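ACP (Streptomyces sp. MSC090213JE08, PDB 6KXF) probably carries growing acyl chains on a phosphopantetheine arm and presents them to the ketosynthase of a highly reducing type II polyketide synthase. Local coordinates at residues Y55-I59 and T77-W83. Numbering follows the deposited sequence.
Sequences YSIVI and TAAAAGW
Tyr55 meets Trp83 in a T-shaped (edge-to-face) pair. The ring centroids lie 5.0 Å apart and the planes stand at 82°. Trp83 presents the CZ2–CH2 edge of its six-membered ring, and its CH2 sits over the centre of the Tyr55 ring, 3.7 Å from Tyr55 CZ. One face of the indole rests on Ala81 CB. Ile57 points from the loop to the last turn of helix 72-81. From its CB, the CG2 branch meets the CA of Ala81 at 3.7 Å and then its CB. The other branch leaves through CG1, which the torsion (chi1 57°) sets between its own backbone N and carbonyl carbon. It ends in CD1, which lies 3.8 Å from Thr77 O and 4.3 Å from Ala80 CB. Ala80 CB also touches Ile59 CG1 and lies 3.4 Å from Val58 O. A water bridges the backbones: it accepts from Val58 N and donates to Ala80 O at 3.1 Å. Ile12 of helix 8-20 also touches Tyr55, and Arg8 makes a cation-pi contact with Trp83. Schellman motifs end helix 41-55 at Ser56 and helix 72-81 at Gly82. Apolar and aromatic packing, with a water-mediated backbone link, thus joins the end of helix 41-55 and the loop after it to the C-terminal end of this carrier protein.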
# COMPACT_ATOMS: atom_id res chain seq x y z
N TYR C 55 -18.21 -24.92 -16.64
CA TYR C 55 -18.47 -25.51 -17.94
C TYR C 55 -17.30 -25.31 -18.92
O TYR C 55 -17.44 -25.62 -20.10
CB TYR C 55 -19.79 -24.91 -18.45
CG TYR C 55 -20.97 -25.24 -17.58
CD1 TYR C 55 -21.30 -26.56 -17.29
CD2 TYR C 55 -21.77 -24.25 -17.03
CE1 TYR C 55 -22.38 -26.89 -16.49
CE2 TYR C 55 -22.86 -24.55 -16.22
CZ TYR C 55 -23.17 -25.88 -15.95
OH TYR C 55 -24.23 -26.20 -15.15
N SER C 56 -16.15 -24.84 -18.44
CA SER C 56 -15.02 -24.44 -19.31
C SER C 56 -15.51 -23.62 -20.51
O SER C 56 -15.10 -23.86 -21.62
CB SER C 56 -14.24 -25.63 -19.82
OG SER C 56 -13.66 -26.39 -18.77
N ILE C 57 -16.42 -22.67 -20.29
CA ILE C 57 -16.88 -21.80 -21.38
C ILE C 57 -16.34 -20.38 -21.17
O ILE C 57 -15.77 -20.04 -20.11
CB ILE C 57 -18.42 -21.78 -21.51
CG1 ILE C 57 -19.09 -21.34 -20.21
CG2 ILE C 57 -18.94 -23.12 -22.00
CD1 ILE C 57 -20.50 -20.83 -20.41
N VAL C 58 -16.53 -19.55 -22.20
CA VAL C 58 -16.27 -18.14 -22.13
C VAL C 58 -17.59 -17.41 -22.33
O VAL C 58 -18.23 -17.60 -23.36
CB VAL C 58 -15.23 -17.69 -23.19
CG1 VAL C 58 -15.01 -16.18 -23.13
CG2 VAL C 58 -13.93 -18.45 -23.04
N ILE C 59 -17.96 -16.59 -21.34
CA ILE C 59 -19.08 -15.68 -21.44
C ILE C 59 -18.53 -14.26 -21.60
O ILE C 59 -17.67 -13.83 -20.82
CB ILE C 59 -20.00 -15.79 -20.21
CG1 ILE C 59 -20.43 -17.23 -19.93
CG2 ILE C 59 -21.20 -14.87 -20.37
CD1 ILE C 59 -21.07 -17.44 -18.56
N THR C 77 -25.70 -18.49 -20.44
CA THR C 77 -24.84 -19.67 -20.21
C THR C 77 -24.93 -20.61 -21.42
O THR C 77 -23.91 -20.92 -22.05
CB THR C 77 -25.19 -20.39 -18.90
OG1 THR C 77 -25.22 -19.40 -17.86
CG2 THR C 77 -24.22 -21.50 -18.55
N ALA C 78 -26.15 -21.03 -21.75
CA ALA C 78 -26.42 -22.01 -22.81
C ALA C 78 -25.93 -21.48 -24.17
O ALA C 78 -25.24 -22.21 -24.89
CB ALA C 78 -27.89 -22.35 -22.84
N ALA C 79 -26.28 -20.23 -24.50
CA ALA C 79 -25.78 -19.57 -25.72
C ALA C 79 -24.26 -19.76 -25.83
O ALA C 79 -23.77 -20.46 -26.72
CB ALA C 79 -26.16 -18.11 -25.73
N ALA C 80 -23.51 -19.17 -24.89
CA ALA C 80 -22.04 -19.18 -24.93
C ALA C 80 -21.50 -20.62 -24.92
O ALA C 80 -20.38 -20.88 -25.37
CB ALA C 80 -21.48 -18.39 -23.77
N ALA C 81 -22.28 -21.56 -24.38
CA ALA C 81 -21.86 -22.95 -24.22
C ALA C 81 -22.10 -23.79 -25.49
O ALA C 81 -21.59 -24.90 -25.57
CB ALA C 81 -22.57 -23.56 -23.03
N GLY C 82 -22.89 -23.27 -26.44
CA GLY C 82 -23.38 -24.04 -27.60
C GLY C 82 -24.27 -25.21 -27.18
O GLY C 82 -24.11 -26.33 -27.68
N TRP C 83 -25.20 -24.94 -26.23
CA TRP C 83 -26.26 -25.89 -25.82
C TRP C 83 -27.49 -25.67 -26.71
O TRP C 83 -28.32 -26.57 -26.86
CB TRP C 83 -26.63 -25.74 -24.33
CG TRP C 83 -25.57 -26.11 -23.33
CD1 TRP C 83 -24.46 -26.86 -23.54
CD2 TRP C 83 -25.56 -25.76 -21.93
NE1 TRP C 83 -23.74 -27.00 -22.38
CE2 TRP C 83 -24.39 -26.33 -21.38
CE3 TRP C 83 -26.40 -25.02 -21.09
CZ2 TRP C 83 -24.05 -26.17 -20.03
CZ3 TRP C 83 -26.07 -24.87 -19.76
CH2 TRP C 83 -24.90 -25.44 -19.24
O HOH W 1 -17.40 -20.51 -24.74